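Long-range contacts in SAM-dependent methyltransferase (Anabaena variabilis ATCC 29413, PDB 3GGD), which probably transfers the methyl group of S-adenosyl-L-methionine to an acceptor substrate, and is seen here with the product S-adenosyl-L-homocysteine bound: residues T132-I137 / M159-L164; L60-C65 / N127-T132; L164-I169 / I198-D203. All coordinates share one frame; numbering follows the deposited sequence.

Contact 1: residues T132-I137 / M159-L164; sequences TGFHHI and MYLIEL. With SAH (S-adenosyl-L-homocysteine), chain E.
Three successive backbone N-H groups of the loop 132-137 converge on the carboxylate of Glu163, near the C-terminal end of strand 158-164. Gly133 N gives a bond of 2.9 Å to Glu163 OE2, on the syn lone pair. Phe134 N and His135 N both bond to Glu163 OE1, arriving from the same face, well above the carboxylate plane; the His135 N to Glu163 OE1 distance is 2.9 Å. The chain of Glu163 bends at chi2 (-65°), which folds the carboxylate back over the loop. A fourth bond joins main chains: Thr132 N to Ile162 O, 2.8 Å, nearly along the C=O axis.

Apolar contacts flank this polar centre. Leu164 lays CG over the middle of the His135 ring as a CH-pi contact, 3.8 Å from the centroid, while CB of His136 covers the opposite face towards its rim and Glu163 OE1 lies at the edge. Beyond the ring, His135 ND1 is bonded to Gly197 N. Phe134 CD2 meets Leu161 CD1 at 4.2 Å, and the phenyl ring runs on toward helix 142-153.

The loop borders the cofactor product, for Thr132 O comes within 3.5 Å of SAH C5'. Glutamate suits its site because one buried carboxylate can satisfy several adjacent amides; the N-H dipoles would be expected to stabilise its charge, and the three bonds hold the loop's path beside the ligand.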
loop_
_atom_site.group_PDB
_atom_site.type_symbol
_atom_site.label_atom_id
_atom_site.label_comp_id
_atom_site.label_asym_id
_atom_site.label_seq_id
_atom_site.Cartn_x
_atom_site.Cartn_y
_atom_site.Cartn_z
ATOM N N THR A 132 0.415 2.527 -0.020
ATOM C CA THR A 132 1.004 2.194 1.256
ATOM C C THR A 132 1.283 0.713 1.412
ATOM O O THR A 132 0.853 0.070 2.362
ATOM C CB THR A 132 0.238 2.804 2.435
ATOM O OG1 THR A 132 -1.178 2.544 2.333
ATOM C CG2 THR A 132 0.508 4.358 2.481
ATOM N N GLY A 133 2.026 0.166 0.462
ATOM C CA GLY A 133 2.422 -1.233 0.548
ATOM C C GLY A 133 3.850 -1.441 0.988
ATOM O O GLY A 133 4.243 -2.572 1.241
ATOM N N PHE A 134 4.631 -0.367 1.161
ATOM C CA PHE A 134 6.071 -0.522 1.413
ATOM C C PHE A 134 6.576 0.032 2.758
ATOM O O PHE A 134 7.472 -0.554 3.388
ATOM C CB PHE A 134 6.827 0.192 0.285
ATOM C CG PHE A 134 7.923 -0.647 -0.388
ATOM C CD1 PHE A 134 8.871 -1.308 0.340
ATOM C CD2 PHE A 134 8.028 -0.675 -1.764
ATOM C CE1 PHE A 134 9.881 -2.033 -0.283
ATOM C CE2 PHE A 134 9.039 -1.413 -2.408
ATOM C CZ PHE A 134 9.960 -2.093 -1.648
ATOM N N HIS A 135 6.026 1.172 3.188
ATOM C CA HIS A 135 6.614 1.923 4.307
ATOM C C HIS A 135 6.596 1.115 5.608
ATOM O O HIS A 135 7.513 1.232 6.420
ATOM C CB HIS A 135 5.890 3.246 4.496
ATOM C CG HIS A 135 4.535 3.087 5.112
ATOM N ND1 HIS A 135 4.330 3.115 6.473
ATOM C CD2 HIS A 135 3.326 2.844 4.558
ATOM C CE1 HIS A 135 3.051 2.908 6.734
ATOM N NE2 HIS A 135 2.420 2.724 5.590
ATOM N N HIS A 136 5.591 0.257 5.786
ATOM C CA HIS A 136 5.499 -0.548 7.012
ATOM C C HIS A 136 6.344 -1.824 6.973
ATOM O O HIS A 136 6.463 -2.517 8.001
ATOM C CB HIS A 136 4.038 -0.923 7.281
ATOM C CG HIS A 136 3.397 -1.586 6.114
ATOM N ND1 HIS A 136 3.608 -2.918 5.805
ATOM C CD2 HIS A 136 2.570 -1.096 5.160
ATOM C CE1 HIS A 136 2.933 -3.211 4.708
ATOM N NE2 HIS A 136 2.309 -2.122 4.295
ATOM N N ILE A 137 6.902 -2.167 5.809
ATOM C CA ILE A 137 7.724 -3.369 5.703
ATOM C C ILE A 137 9.041 -3.176 6.454
ATOM O O ILE A 137 9.746 -2.175 6.258
ATOM C CB ILE A 137 7.988 -3.774 4.217
ATOM C CG1 ILE A 137 6.665 -4.037 3.474
ATOM C CG2 ILE A 137 8.938 -5.009 4.116
ATOM C CD1 ILE A 137 5.935 -5.358 3.803
HETATM N N MSE A 159 4.666 1.232 -12.489
HETATM C CA MSE A 159 4.132 1.195 -11.142
HETATM C C MSE A 159 3.975 2.592 -10.610
HETATM O O MSE A 159 4.926 3.375 -10.636
HETATM C CB MSE A 159 5.057 0.442 -10.169
HETATM C CG MSE A 159 4.605 0.578 -8.757
HETATM SE SE MSE A 159 5.395 -0.679 -7.504
HETATM C CE MSE A 159 7.288 -0.271 -7.749
ATOM N N TYR A 160 2.779 2.874 -10.101
ATOM C CA TYR A 160 2.569 4.041 -9.286
ATOM C C TYR A 160 2.520 3.551 -7.841
ATOM O O TYR A 160 1.773 2.620 -7.526
ATOM C CB TYR A 160 1.225 4.716 -9.574
ATOM C CG TYR A 160 0.887 5.849 -8.574
ATOM C CD1 TYR A 160 1.360 7.142 -8.759
ATOM C CD2 TYR A 160 0.084 5.611 -7.457
ATOM C CE1 TYR A 160 1.015 8.170 -7.875
ATOM C CE2 TYR A 160 -0.251 6.626 -6.556
ATOM C CZ TYR A 160 0.223 7.900 -6.779
ATOM O OH TYR A 160 -0.158 8.887 -5.920
ATOM N N LEU A 161 3.324 4.164 -6.983
ATOM C CA LEU A 161 3.228 3.897 -5.547
ATOM C C LEU A 161 3.181 5.213 -4.753
ATOM O O LEU A 161 3.749 6.232 -5.157
ATOM C CB LEU A 161 4.356 3.017 -5.027
ATOM C CG LEU A 161 5.787 3.590 -4.884
ATOM C CD1 LEU A 161 6.655 2.573 -4.018
ATOM C CD2 LEU A 161 6.417 3.851 -6.222
ATOM N N ILE A 162 2.424 5.171 -3.657
ATOM C CA ILE A 162 2.321 6.288 -2.717
ATOM C C ILE A 162 2.507 5.665 -1.318
ATOM O O ILE A 162 1.896 4.651 -0.971
ATOM C CB ILE A 162 1.015 7.101 -2.903
ATOM C CG1 ILE A 162 1.021 8.298 -1.931
ATOM C CG2 ILE A 162 -0.273 6.168 -2.783
ATOM C CD1 ILE A 162 -0.183 9.283 -2.051
ATOM N N GLU A 163 3.435 6.248 -0.573
ATOM C CA GLU A 163 3.880 5.720 0.698
ATOM C C GLU A 163 3.963 6.859 1.710
ATOM O O GLU A 163 3.909 8.025 1.340
ATOM C CB GLU A 163 5.282 5.095 0.509
ATOM C CG GLU A 163 5.292 3.896 -0.428
ATOM C CD GLU A 163 4.497 2.719 0.098
ATOM O OE1 GLU A 163 4.376 2.605 1.350
ATOM O OE2 GLU A 163 3.953 1.929 -0.742
ATOM N N LEU A 164 4.100 6.519 2.983
ATOM C CA LEU A 164 4.375 7.533 3.992
ATOM C C LEU A 164 5.830 7.886 3.810
ATOM O O LEU A 164 6.661 6.993 3.625
ATOM C CB LEU A 164 4.060 7.031 5.399
ATOM C CG LEU A 164 2.584 6.615 5.628
ATOM C CD1 LEU A 164 2.266 6.353 7.118
ATOM C CD2 LEU A 164 1.612 7.647 5.058
HETATM N N SAH E . -3.548 -0.529 -0.503
HETATM C CA SAH E . -4.627 -0.694 0.506
HETATM C CB SAH E . -4.132 -1.253 1.857
HETATM C CG SAH E . -3.009 -0.516 2.611
HETATM S SD SAH E . -2.629 -1.255 4.210
HETATM C C SAH E . -5.376 0.609 0.745
HETATM O O SAH E . -6.534 0.590 1.234
HETATM O OXT SAH E . -4.845 1.689 0.489
HETATM C "C5'" SAH E . -1.256 -2.287 3.784
HETATM C "C4'" SAH E . -1.691 -3.615 3.097
HETATM O "O4'" SAH E . -0.520 -4.390 2.749
HETATM C "C3'" SAH E . -2.555 -4.575 3.936
HETATM O "O3'" SAH E . -3.745 -4.960 3.270
HETATM C "C2'" SAH E . -1.675 -5.803 4.135
HETATM O "O2'" SAH E . -2.367 -7.046 4.375
HETATM C "C1'" SAH E . -0.807 -5.774 2.891
HETATM N N9 SAH E . 0.429 -6.557 3.011
HETATM C C8 SAH E . 1.243 -6.565 4.102
HETATM N N7 SAH E . 2.303 -7.359 3.878
HETATM C C5 SAH E . 2.149 -7.874 2.620
HETATM C C6 SAH E . 2.895 -8.829 1.808
HETATM N N6 SAH E . 4.010 -9.348 2.373
HETATM N N1 SAH E . 2.450 -9.171 0.590
HETATM C C2 SAH E . 1.290 -8.628 0.101
HETATM N N3 SAH E . 0.566 -7.767 0.817
HETATM C C4 SAH E . 0.919 -7.382 2.058
#

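Contact 2: residues L60-C65 / N127-T132; sequences LIDFAC and NIYMRT. With SAH (S-adenosyl-L-homocysteine), chain E; EDO (1,2-ethanediol), chain L.
The ring of Tyr129 presents its edge to Asp62, whose OD1 lies near the ring plane, 3.6 Å from Tyr129 CD2. The two side chains run side by side in the same direction, carboxylate and ring planes 77° apart. Their polar ends have other partners: Asp62 OD2 bonds to Thr71 and Tyr129 OH to Asp46. Beside the Phe63 ring lies the selenium of selenomethionine Met130, an oblique Met-aromatic contact with SE 3.8 Å from Phe63 CD1. The Arg131 guanidinium is met at its edge by SAH and by an ethanediol, probably from the crystallisation liquor; its NH1 bonds to SAH OXT at 2.9 Å, a reach that a long arginine chain extended from CG to NE can give.

Strands 60-63 and 127-131 run parallel, their short axes 25° apart. Ile61 is the bridging residue: its N donates to Asn127 O and its O accepts from Tyr129 N at 2.8 Å, after which Phe63 N reaches Tyr129 O. Ile61 and Ile128, beta-branched and so suited to a strand, share one face of the sheet, where Ile128 CG2 packs on Phe63 CB at 3.7 Å; Leu60, Asp62 and Tyr129 occupy the other. Where the strands end, a water accepts from Arg131 N and lies 2.6 Å from Asp62 OD1.

Two carbonyls then receive the ligand's amino group, SAH N lying 2.7 Å from Ala64 O and 2.8 Å from Arg131 O. Adjacent parallel strands whose C-terminal ends hold the amino-acid part of the cofactor are characteristic of the Rossmann-like class I methyltransferase fold.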
loop_
_atom_site.group_PDB
_atom_site.type_symbol
_atom_site.label_atom_id
_atom_site.label_comp_id
_atom_site.label_asym_id
_atom_site.label_seq_id
_atom_site.Cartn_x
_atom_site.Cartn_y
_atom_site.Cartn_z
ATOM N N LEU A 60 -3.838 -4.688 -14.750
ATOM C CA LEU A 60 -3.492 -3.804 -13.651
ATOM C C LEU A 60 -3.572 -4.567 -12.348
ATOM O O LEU A 60 -4.632 -5.111 -12.017
ATOM C CB LEU A 60 -4.437 -2.602 -13.552
ATOM C CG LEU A 60 -4.134 -1.616 -12.391
ATOM C CD1 LEU A 60 -2.715 -1.005 -12.431
ATOM C CD2 LEU A 60 -5.174 -0.504 -12.383
ATOM N N ILE A 61 -2.463 -4.560 -11.598
ATOM C CA ILE A 61 -2.451 -5.135 -10.276
ATOM C C ILE A 61 -2.547 -4.044 -9.222
ATOM O O ILE A 61 -1.802 -3.064 -9.277
ATOM C CB ILE A 61 -1.146 -5.951 -10.014
ATOM C CG1 ILE A 61 -1.141 -7.252 -10.875
ATOM C CG2 ILE A 61 -0.983 -6.254 -8.491
ATOM C CD1 ILE A 61 0.247 -8.006 -10.886
ATOM N N ASP A 62 -3.521 -4.197 -8.303
ATOM C CA ASP A 62 -3.605 -3.403 -7.038
ATOM C C ASP A 62 -2.848 -4.254 -6.048
ATOM O O ASP A 62 -3.352 -5.263 -5.555
ATOM C CB ASP A 62 -5.051 -3.183 -6.564
ATOM C CG ASP A 62 -5.149 -2.236 -5.373
ATOM O OD1 ASP A 62 -4.109 -1.921 -4.744
ATOM O OD2 ASP A 62 -6.284 -1.812 -5.051
ATOM N N PHE A 63 -1.585 -3.893 -5.836
ATOM C CA PHE A 63 -0.679 -4.683 -5.013
ATOM C C PHE A 63 -0.861 -4.310 -3.535
ATOM O O PHE A 63 -0.722 -3.132 -3.190
ATOM C CB PHE A 63 0.787 -4.428 -5.388
ATOM C CG PHE A 63 1.681 -5.421 -4.767
ATOM C CD1 PHE A 63 2.053 -5.291 -3.440
ATOM C CD2 PHE A 63 2.015 -6.572 -5.455
ATOM C CE1 PHE A 63 2.809 -6.255 -2.820
ATOM C CE2 PHE A 63 2.784 -7.565 -4.839
ATOM C CZ PHE A 63 3.160 -7.414 -3.507
ATOM N N ALA A 64 -1.171 -5.294 -2.675
ATOM C CA ALA A 64 -1.480 -5.041 -1.240
ATOM C C ALA A 64 -2.800 -4.241 -1.168
ATOM O O ALA A 64 -2.910 -3.166 -0.562
ATOM C CB ALA A 64 -0.286 -4.326 -0.478
ATOM N N CYS A 65 -3.802 -4.770 -1.851
ATOM C CA CYS A 65 -5.079 -4.100 -2.033
ATOM C C CYS A 65 -5.973 -3.985 -0.783
ATOM O O CYS A 65 -7.020 -3.305 -0.814
ATOM C CB CYS A 65 -5.856 -4.809 -3.141
ATOM S SG CYS A 65 -6.321 -6.530 -2.707
ATOM N N ASN A 127 0.879 -3.664 -15.038
ATOM C CA ASN A 127 1.063 -2.371 -14.380
ATOM C C ASN A 127 0.711 -2.565 -12.929
ATOM O O ASN A 127 -0.007 -3.511 -12.602
ATOM C CB ASN A 127 0.168 -1.321 -14.986
ATOM C CG ASN A 127 0.556 -0.985 -16.392
ATOM O OD1 ASN A 127 1.743 -0.850 -16.685
ATOM N ND2 ASN A 127 -0.455 -0.851 -17.285
ATOM N N ILE A 128 1.247 -1.708 -12.052
ATOM C CA ILE A 128 0.966 -1.814 -10.606
ATOM C C ILE A 128 0.551 -0.494 -9.988
ATOM O O ILE A 128 1.176 0.556 -10.228
ATOM C CB ILE A 128 2.182 -2.352 -9.787
ATOM C CG1 ILE A 128 2.521 -3.788 -10.189
ATOM C CG2 ILE A 128 1.895 -2.314 -8.257
ATOM C CD1 ILE A 128 3.830 -4.333 -9.610
ATOM N N TYR A 129 -0.534 -0.562 -9.216
ATOM C CA TYR A 129 -0.948 0.487 -8.309
ATOM C C TYR A 129 -0.700 -0.041 -6.897
ATOM O O TYR A 129 -1.182 -1.134 -6.535
ATOM C CB TYR A 129 -2.453 0.783 -8.464
ATOM C CG TYR A 129 -3.016 1.753 -7.443
ATOM C CD1 TYR A 129 -2.866 3.117 -7.596
ATOM C CD2 TYR A 129 -3.690 1.300 -6.310
ATOM C CE1 TYR A 129 -3.412 4.019 -6.654
ATOM C CE2 TYR A 129 -4.267 2.181 -5.394
ATOM C CZ TYR A 129 -4.117 3.549 -5.563
ATOM O OH TYR A 129 -4.650 4.451 -4.649
HETATM N N MSE A 130 0.070 0.709 -6.113
HETATM C CA MSE A 130 0.321 0.324 -4.743
HETATM C C MSE A 130 0.187 1.514 -3.797
HETATM O O MSE A 130 0.950 2.490 -3.858
HETATM C CB MSE A 130 1.709 -0.301 -4.602
HETATM C CG MSE A 130 1.958 -0.869 -3.212
HETATM SE SE MSE A 130 3.715 -1.846 -3.142
HETATM C CE MSE A 130 4.775 -0.364 -3.213
ATOM N N ARG A 131 -0.778 1.410 -2.893
ATOM C CA ARG A 131 -1.057 2.466 -1.924
ATOM C C ARG A 131 -0.670 1.965 -0.519
ATOM O O ARG A 131 -1.344 1.109 0.089
ATOM C CB ARG A 131 -2.536 2.854 -1.994
ATOM C CG ARG A 131 -2.887 4.019 -1.064
ATOM C CD ARG A 131 -4.358 4.465 -1.257
ATOM N NE ARG A 131 -4.683 5.629 -0.431
ATOM C CZ ARG A 131 -5.239 5.557 0.768
ATOM N NH1 ARG A 131 -5.542 4.380 1.282
ATOM N NH2 ARG A 131 -5.517 6.670 1.438
ATOM N N THR A 132 0.415 2.527 -0.020
ATOM C CA THR A 132 1.004 2.194 1.256
ATOM C C THR A 132 1.283 0.713 1.412
ATOM O O THR A 132 0.853 0.070 2.362
ATOM C CB THR A 132 0.238 2.804 2.435
ATOM O OG1 THR A 132 -1.178 2.544 2.333
ATOM C CG2 THR A 132 0.508 4.358 2.481
HETATM N N SAH E . -3.548 -0.529 -0.503
HETATM C CA SAH E . -4.627 -0.694 0.506
HETATM C CB SAH E . -4.132 -1.253 1.857
HETATM C CG SAH E . -3.009 -0.516 2.611
HETATM S SD SAH E . -2.629 -1.255 4.210
HETATM C C SAH E . -5.376 0.609 0.745
HETATM O O SAH E . -6.534 0.590 1.234
HETATM O OXT SAH E . -4.845 1.689 0.489
HETATM C "C5'" SAH E . -1.256 -2.287 3.784
HETATM C "C4'" SAH E . -1.691 -3.615 3.097
HETATM O "O4'" SAH E . -0.520 -4.390 2.749
HETATM C "C3'" SAH E . -2.555 -4.575 3.936
HETATM O "O3'" SAH E . -3.745 -4.960 3.270
HETATM C "C2'" SAH E . -1.675 -5.803 4.135
HETATM O "O2'" SAH E . -2.367 -7.046 4.375
HETATM C "C1'" SAH E . -0.807 -5.774 2.891
HETATM N N9 SAH E . 0.429 -6.557 3.011
HETATM C C8 SAH E . 1.243 -6.565 4.102
HETATM N N7 SAH E . 2.303 -7.359 3.878
HETATM C C5 SAH E . 2.149 -7.874 2.620
HETATM C C6 SAH E . 2.895 -8.829 1.808
HETATM N N6 SAH E . 4.010 -9.348 2.373
HETATM N N1 SAH E . 2.450 -9.171 0.590
HETATM C C2 SAH E . 1.290 -8.628 0.101
HETATM N N3 SAH E . 0.566 -7.767 0.817
HETATM C C4 SAH E . 0.919 -7.382 2.058
HETATM C C1 EDO L . -3.764 9.801 -0.554
HETATM O O1 EDO L . -4.876 9.364 0.246
HETATM C C2 EDO L . -3.835 9.270 -2.015
HETATM O O2 EDO L . -4.103 7.838 -2.124
HETATM O O HOH W 1 -2.325 -0.983 -3.065
#

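Contact 3: residues L164-I169 / I198-D203; sequences LGTGCI and IFTAED. With SO4 (sulfate ion), chain G.
This is a loop-to-loop contact beyond the C-terminal end of strand 158-164, about 14 Å from the centre of the chain to its own centre, where the turn leading into helix 168-179 meets the segment that enters helix 201-207. A single direct hydrogen bond joins the main chains, Phe199 N to Leu164 O at 2.9 Å, made in the carbonyl plane. Close by, a water accepts from Thr166 N and donates to Phe199 O.

Ile198 supplies most of the apolar contact, at least in the one of its two modelled conformers described here: its CG2 lies 3.7 Å from Thr166 N and packs on Gly165, while CG1 faces Cys168 CB at 4.3 Å. Gly165 to Cys168 form a type II turn, and Gly167, with a positive phi of 100°, occupies its third position, where a side chain would strike the preceding carbonyl.

Thr200 is the N-cap of helix 201-207, its hydroxyl suited to capping, and makes a capping box with Asp203: Asp203 N donates to Thr200 OG1 at 3.1 Å, and Thr200 N to Asp203 OD2 at 3.0 Å. With OG1 between its backbone N and carbonyl carbon (chi1 71°), its methyl CG2 is left to touch Thr166 OG1 at 3.5 Å. A valine in its place would probably leave Asp203 N without its side-chain acceptor and weaken the helix start. The contact thus joins the approaches to two helices through one main-chain bond and a water, while the capping box holds the start of helix 201-207.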
loop_
_atom_site.group_PDB
_atom_site.type_symbol
_atom_site.label_atom_id
_atom_site.label_comp_id
_atom_site.label_asym_id
_atom_site.label_seq_id
_atom_site.Cartn_x
_atom_site.Cartn_y
_atom_site.Cartn_z
ATOM N N LEU A 164 4.100 6.519 2.983
ATOM C CA LEU A 164 4.375 7.533 3.992
ATOM C C LEU A 164 5.830 7.886 3.810
ATOM O O LEU A 164 6.661 6.993 3.625
ATOM C CB LEU A 164 4.060 7.031 5.399
ATOM C CG LEU A 164 2.584 6.615 5.628
ATOM C CD1 LEU A 164 2.266 6.353 7.118
ATOM C CD2 LEU A 164 1.612 7.647 5.058
ATOM N N GLY A 165 6.124 9.181 3.828
ATOM C CA GLY A 165 7.450 9.671 3.530
ATOM C C GLY A 165 8.193 10.236 4.729
ATOM O O GLY A 165 7.789 10.061 5.892
ATOM N N THR A 166 9.315 10.876 4.436
ATOM C CA THR A 166 10.135 11.523 5.458
ATOM C C THR A 166 9.224 12.423 6.275
ATOM O O THR A 166 8.373 13.155 5.726
ATOM C CB THR A 166 11.257 12.361 4.811
ATOM O OG1 THR A 166 12.011 11.496 3.969
ATOM C CG2 THR A 166 12.181 13.009 5.869
ATOM N N GLY A 167 9.382 12.345 7.584
ATOM C CA GLY A 167 8.536 13.127 8.471
ATOM C C GLY A 167 7.422 12.302 9.065
ATOM O O GLY A 167 6.784 12.716 10.007
ATOM N N CYS A 168 7.213 11.105 8.544
ATOM C CA CYS A 168 6.134 10.251 9.048
ATOM C C CYS A 168 6.157 10.072 10.570
ATOM O O CYS A 168 5.136 10.236 11.236
ATOM C CB CYS A 168 6.201 8.867 8.383
ATOM S SG CYS A 168 5.000 7.634 9.112
ATOM N N ILE A 169 7.312 9.678 11.101
ATOM C CA ILE A 169 7.433 9.359 12.533
ATOM C C ILE A 169 7.293 10.635 13.378
ATOM O O ILE A 169 6.617 10.617 14.397
ATOM C CB ILE A 169 8.745 8.546 12.837
ATOM C CG1 ILE A 169 8.750 7.208 12.048
ATOM C CG2 ILE A 169 8.976 8.342 14.358
ATOM C CD1 ILE A 169 7.545 6.289 12.225
ATOM N N ILE A 198 8.950 4.783 6.793
ATOM C CA ILE A 198 9.341 5.850 5.845
ATOM C C ILE A 198 9.825 5.264 4.504
ATOM O O ILE A 198 10.674 4.385 4.520
ATOM C CB ILE A 198 10.521 6.668 6.464
ATOM C CG1 ILE A 198 10.149 7.239 7.849
ATOM C CG2 ILE A 198 10.987 7.810 5.527
ATOM C CD1 ILE A 198 11.371 7.567 8.745
ATOM N N PHE A 199 9.319 5.753 3.360
ATOM C CA PHE A 199 9.818 5.352 2.054
ATOM C C PHE A 199 10.148 6.629 1.268
ATOM O O PHE A 199 9.334 7.559 1.212
ATOM C CB PHE A 199 8.798 4.482 1.318
ATOM C CG PHE A 199 9.369 3.751 0.149
ATOM C CD1 PHE A 199 9.371 4.334 -1.109
ATOM C CD2 PHE A 199 9.925 2.505 0.309
ATOM C CE1 PHE A 199 9.902 3.680 -2.183
ATOM C CE2 PHE A 199 10.484 1.824 -0.765
ATOM C CZ PHE A 199 10.454 2.404 -2.017
ATOM N N THR A 200 11.336 6.676 0.676
ATOM C CA THR A 200 11.851 7.876 0.028
ATOM C C THR A 200 12.346 7.663 -1.410
ATOM O O THR A 200 12.465 6.514 -1.906
ATOM C CB THR A 200 13.067 8.383 0.811
ATOM O OG1 THR A 200 14.150 7.479 0.593
ATOM C CG2 THR A 200 12.800 8.473 2.340
ATOM N N ALA A 201 12.692 8.769 -2.065
ATOM C CA ALA A 201 13.298 8.740 -3.388
ATOM C C ALA A 201 14.563 7.906 -3.309
ATOM O O ALA A 201 14.910 7.187 -4.246
ATOM C CB ALA A 201 13.651 10.183 -3.881
ATOM N N GLU A 202 15.285 8.004 -2.204
ATOM C CA GLU A 202 16.524 7.235 -2.070
ATOM C C GLU A 202 16.223 5.733 -1.972
ATOM O O GLU A 202 17.043 4.929 -2.384
ATOM C CB GLU A 202 17.373 7.695 -0.884
ATOM C CG GLU A 202 17.972 9.098 -1.046
ATOM C CD GLU A 202 16.899 10.244 -1.012
ATOM O OE1 GLU A 202 15.785 10.088 -0.398
ATOM O OE2 GLU A 202 17.178 11.303 -1.636
ATOM N N ASP A 203 15.052 5.362 -1.454
ATOM C CA ASP A 203 14.661 3.955 -1.438
ATOM C C ASP A 203 14.361 3.434 -2.847
ATOM O O ASP A 203 14.535 2.249 -3.104
ATOM C CB ASP A 203 13.462 3.686 -0.509
ATOM C CG ASP A 203 13.822 3.815 0.976
ATOM O OD1 ASP A 203 14.877 3.282 1.419
ATOM O OD2 ASP A 203 13.028 4.452 1.711
HETATM S S SO4 G . 10.788 10.763 10.351
HETATM O O1 SO4 G . 9.686 11.571 10.880
HETATM O O2 SO4 G . 11.936 10.784 11.273
HETATM O O3 SO4 G . 11.140 11.173 8.968
HETATM O O4 SO4 G . 10.355 9.363 10.301
HETATM O O HOH W 2 9.842 10.786 1.548
#

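Contacts 1 and 2 lie on neighbouring strands of one sheet; contact 3 lies in the loops beyond the end of strand 158-164. Contacts 1 and 2, centres about 9 Å apart, share Thr132: Tyr160 N lies 2.8 Å from Ile128 O, and Tyr160 O 2.9 Å from Met130 N, both probable hydrogen bonds. Met130 CE also packs against Glu163 OE2 at 3.5 Å. Both contacts touch SAH, contact 2 at its amino and carboxylate end and contact 1 beside C5'. Contact 3 shares Leu164 with contact 1 and packs Phe199 CE2 on Phe134 CG at 3.6 Å. Its centre is about 18 Å from that of contact 2; the two meet where Thr132 CG2 lies 4.2 Å from Leu164 N.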